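Local coordinates for protein PrgX (Enterococcus faecalis, PDB 2AWI) that is a repressor that serves as receptor for the peptide sex pheromone cCF10, probably binds DNA and regulates conjugation, at residues K102-L107 with T135-H140; D143-T146 with I151-E154. The protein carries 1 engineered substitution. One frame throughout, in Å; residues are numbered along the deposited sequence.

Both contacts lie in the alpha-helical C-terminal TPR region, on the same side of the chain's centre and with their own centres about 11 Å apart. They come in series along the chain: contact 1 closes on helix 128-142 before contact 2 opens in the loop that follows it. Contact 1 ties the loop between helices 92-102 and 107-122 to helix 128-142; contact 2 ties the loop that follows helix 128-142 to helix 150-159. Leu107 joins them, its CD1 lying 3.7 Å from CG2 of Ile151. Each contact rests on an arginine-aspartate salt bridge, and both also touch a second subunit, so these helix junctions contribute to the subunit interface.

Contact 1: residues K102-L107 with T135-H140; sequences KRLTSL and TSDLKH
Arg103 and Asp137 form a two-pronged salt bridge between the loop 102-107 and helix 128-142. The arginine grips side-on. Its NE sends a fairly straight bond to OD1 of Asp137, modelled at 2.5 Å, a length so short that its exact value is doubtful, while NH2 gives a more bent one of 3.0 Å to OD2 of Asp137. Both oxygens are met on their syn sides, yet the two flat groups are twisted 45° apart: OD1 stays near the guanidinium plane and OD2 is tilted from it. An extended chain from CG to NE carries the guanidinium across to the buried carboxylate. Glu100 holds NH1 in a second salt bridge, which helps fix the rotation of the group, and Thr133 adds a weak bond to OD1.

Leu104 follows, its side chain crossing that of Asp137 at about a right angle. CD1 comes within 3.9 Å of OD2 of Asp137 and also sits over one face of the His140 ring, 4.4 Å from ND1 of His140, a nitrogen the contact buries without a partner in the model. Thr105 closes the type I turn that begins at Lys102: its N and OG1 both bond to O of Lys102, from the same face of that carbonyl. Ser106 is the N-cap of the next helix, with a weak bond from Tyr109 N to its OG.

The loop thus connects helix 92-102 to helix 107-122 and leans on helix 128-142, with Phe110 of helix 107-122 packed against Asp137 and Leu141 of helix 128-142 against Leu104.

Contact 2: residues D143-T146 with I151-E154; sequences DKRT and IDCE. Engineered in segment 151-154: Cys153 (natural residue Tyr).
Arg145 meets Asp152 in an end-on salt bridge that joins the loop after helix 128-142 to the first turn of helix 150-159. Two hydrogen bonds make it up, one from each terminal nitrogen: NH1 reaches OD1 of Asp152 at 3.1 Å, and NH2 reaches OD2 of Asp152 at 2.9 Å. They are almost equally straight. The side chains approach from opposite directions, but the guanidinium and carboxylate planes stand 49° apart, so both nitrogens meet the syn sides of the oxygens from well out of the carboxylate plane. The arginine chain folds at chi2 and chi3 (-60° and -63°) to bring its end round to the helix.

Further hydrogen bonds hold both groups in place. NH2 of Arg145 also bonds to O of Thr147, while Asp152 takes Phe149 N on OD2 and the Tyr142 hydroxyl on OD1. The buried carboxylate therefore has two partners on each oxygen, which would probably favour its ionised form.

Between subunits, NE of Arg145 makes a salt bridge to Glu14 of the second subunit, and Leu15 of that subunit packs on the arginine. Arg145 is thus shared between an intrachain brace and the contact with the second subunit. The arrangement is that of a short interhelical connection in an all-helical, TPR-like array, pinned to the start of its following helix.

Contact 1: residues K102-L107 with T135-H140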
# COMPACT_ATOMS: atom_id res chain seq x y z
N LYS A 102 -52.36 13.05 13.05
CA LYS A 102 -51.90 14.33 12.50
C LYS A 102 -50.84 14.19 11.41
O LYS A 102 -50.29 15.19 10.95
CB LYS A 102 -51.32 15.19 13.62
CG LYS A 102 -52.26 15.37 14.81
CD LYS A 102 -51.60 16.14 15.95
CE LYS A 102 -51.20 17.54 15.53
NZ LYS A 102 -50.63 18.32 16.67
N ARG A 103 -50.56 12.96 10.98
CA ARG A 103 -49.53 12.72 9.98
C ARG A 103 -49.67 13.43 8.64
O ARG A 103 -48.71 13.48 7.86
CB ARG A 103 -49.37 11.22 9.73
CG ARG A 103 -50.54 10.59 9.01
CD ARG A 103 -50.34 9.09 8.82
NE ARG A 103 -51.34 8.55 7.92
CZ ARG A 103 -52.65 8.58 8.15
NH1 ARG A 103 -53.12 9.12 9.27
NH2 ARG A 103 -53.50 8.09 7.25
N LEU A 104 -50.84 13.99 8.34
CA LEU A 104 -51.03 14.67 7.07
C LEU A 104 -51.27 16.17 7.23
O LEU A 104 -51.50 16.87 6.25
CB LEU A 104 -52.19 14.04 6.29
CG LEU A 104 -52.07 12.57 5.89
CD1 LEU A 104 -53.32 12.14 5.12
CD2 LEU A 104 -50.83 12.37 5.05
N THR A 105 -51.22 16.64 8.47
CA THR A 105 -51.42 18.05 8.78
C THR A 105 -50.47 18.89 7.94
O THR A 105 -50.84 19.96 7.43
CB THR A 105 -51.13 18.33 10.27
OG1 THR A 105 -51.96 17.49 11.09
CG2 THR A 105 -51.39 19.79 10.61
N SER A 106 -49.24 18.41 7.80
CA SER A 106 -48.22 19.09 7.02
C SER A 106 -47.12 18.10 6.67
O SER A 106 -47.03 17.02 7.26
CB SER A 106 -47.63 20.25 7.82
OG SER A 106 -46.84 19.79 8.91
N LEU A 107 -46.28 18.49 5.71
CA LEU A 107 -45.18 17.65 5.29
C LEU A 107 -44.26 17.37 6.47
O LEU A 107 -43.67 16.29 6.56
CB LEU A 107 -44.41 18.32 4.16
CG LEU A 107 -45.23 18.53 2.88
CD1 LEU A 107 -44.42 19.32 1.87
CD2 LEU A 107 -45.64 17.17 2.30
N THR A 135 -49.88 3.76 1.13
CA THR A 135 -50.07 4.00 -0.29
C THR A 135 -51.03 5.16 -0.52
O THR A 135 -50.82 5.99 -1.41
CB THR A 135 -50.61 2.74 -1.00
OG1 THR A 135 -49.60 1.73 -1.00
CG2 THR A 135 -51.01 3.06 -2.43
N SER A 136 -52.08 5.21 0.28
CA SER A 136 -53.09 6.26 0.19
C SER A 136 -52.55 7.63 0.63
O SER A 136 -52.97 8.67 0.11
CB SER A 136 -54.30 5.88 1.05
OG SER A 136 -55.15 7.00 1.23
N ASP A 137 -51.64 7.63 1.60
CA ASP A 137 -51.05 8.88 2.09
C ASP A 137 -50.14 9.47 1.02
O ASP A 137 -50.23 10.65 0.70
CB ASP A 137 -50.24 8.62 3.36
CG ASP A 137 -51.11 8.28 4.56
OD1 ASP A 137 -50.54 7.91 5.61
OD2 ASP A 137 -52.35 8.39 4.46
N LEU A 138 -49.27 8.64 0.46
CA LEU A 138 -48.34 9.11 -0.56
C LEU A 138 -49.05 9.74 -1.76
O LEU A 138 -48.62 10.78 -2.26
CB LEU A 138 -47.41 7.98 -1.00
CG LEU A 138 -46.56 7.35 0.12
CD1 LEU A 138 -45.53 6.41 -0.49
CD2 LEU A 138 -45.87 8.44 0.93
N LYS A 139 -50.13 9.12 -2.20
CA LYS A 139 -50.91 9.64 -3.33
C LYS A 139 -51.51 10.98 -2.93
O LYS A 139 -51.47 11.94 -3.70
CB LYS A 139 -52.02 8.66 -3.71
CG LYS A 139 -51.54 7.43 -4.47
CD LYS A 139 -52.71 6.51 -4.80
CE LYS A 139 -52.29 5.38 -5.73
NZ LYS A 139 -51.18 4.55 -5.18
N HIS A 140 -52.07 11.03 -1.73
CA HIS A 140 -52.68 12.26 -1.25
C HIS A 140 -51.68 13.42 -1.19
O HIS A 140 -52.03 14.57 -1.46
CB HIS A 140 -53.29 12.02 0.13
CG HIS A 140 -53.87 13.24 0.76
ND1 HIS A 140 -53.10 14.24 1.31
CD2 HIS A 140 -55.16 13.64 0.89
CE1 HIS A 140 -53.88 15.20 1.77
NE2 HIS A 140 -55.13 14.86 1.53

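Contact 2: residues D143-T146 with I151-E154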
# COMPACT_ATOMS: atom_id res chain seq x y z
N ASP A 143 -49.78 13.27 -5.59
CA ASP A 143 -50.49 13.19 -6.86
C ASP A 143 -50.62 14.50 -7.66
O ASP A 143 -50.73 14.47 -8.88
CB ASP A 143 -51.90 12.61 -6.65
CG ASP A 143 -51.93 11.09 -6.79
OD1 ASP A 143 -53.01 10.49 -6.60
OD2 ASP A 143 -50.87 10.50 -7.10
N LYS A 144 -50.60 15.64 -6.98
CA LYS A 144 -50.76 16.92 -7.67
C LYS A 144 -49.52 17.80 -7.73
O LYS A 144 -49.54 18.85 -8.37
CB LYS A 144 -51.87 17.73 -7.00
CG LYS A 144 -53.13 16.96 -6.70
CD LYS A 144 -54.08 17.81 -5.87
CE LYS A 144 -55.25 17.00 -5.34
NZ LYS A 144 -56.15 17.83 -4.48
N ARG A 145 -48.44 17.39 -7.08
CA ARG A 145 -47.20 18.17 -7.02
C ARG A 145 -46.51 18.48 -8.35
O ARG A 145 -46.60 17.71 -9.30
CB ARG A 145 -46.22 17.48 -6.08
CG ARG A 145 -46.78 17.28 -4.66
CD ARG A 145 -47.14 18.63 -4.04
NE ARG A 145 -45.95 19.47 -3.88
CZ ARG A 145 -45.03 19.30 -2.93
NH1 ARG A 145 -45.14 18.32 -2.03
NH2 ARG A 145 -43.97 20.10 -2.90
N THR A 146 -45.82 19.62 -8.40
CA THR A 146 -45.07 20.06 -9.59
C THR A 146 -43.66 20.52 -9.21
O THR A 146 -42.73 20.46 -10.02
CB THR A 146 -45.79 21.22 -10.36
OG1 THR A 146 -45.65 22.45 -9.63
CG2 THR A 146 -47.27 20.91 -10.54
N ILE A 151 -38.13 19.55 2.63
CA ILE A 151 -38.86 18.57 3.41
C ILE A 151 -39.37 17.39 2.57
O ILE A 151 -39.58 16.28 3.09
CB ILE A 151 -40.04 19.24 4.15
CG1 ILE A 151 -40.75 18.24 5.05
CG2 ILE A 151 -41.00 19.84 3.14
CD1 ILE A 151 -39.86 17.61 6.10
N ASP A 152 -39.56 17.61 1.27
CA ASP A 152 -39.99 16.53 0.38
C ASP A 152 -38.85 15.52 0.24
O ASP A 152 -39.07 14.31 0.25
CB ASP A 152 -40.39 17.07 -0.99
CG ASP A 152 -41.69 17.85 -0.96
OD1 ASP A 152 -42.70 17.29 -0.48
OD2 ASP A 152 -41.69 19.02 -1.41
N CYS A 153 -37.63 16.03 0.10
CA CYS A 153 -36.48 15.14 -0.01
C CYS A 153 -36.19 14.48 1.34
O CYS A 153 -35.59 13.41 1.39
CB CYS A 153 -35.27 15.91 -0.53
SG CYS A 153 -35.39 16.27 -2.31
N GLU A 154 -36.62 15.10 2.43
CA GLU A 154 -36.41 14.51 3.74
C GLU A 154 -37.39 13.34 3.84
O GLU A 154 -37.03 12.24 4.26
CB GLU A 154 -36.69 15.53 4.85
CG GLU A 154 -36.31 15.06 6.25
CD GLU A 154 -36.65 16.07 7.33
OE1 GLU A 154 -36.24 17.25 7.20
OE2 GLU A 154 -37.33 15.69 8.31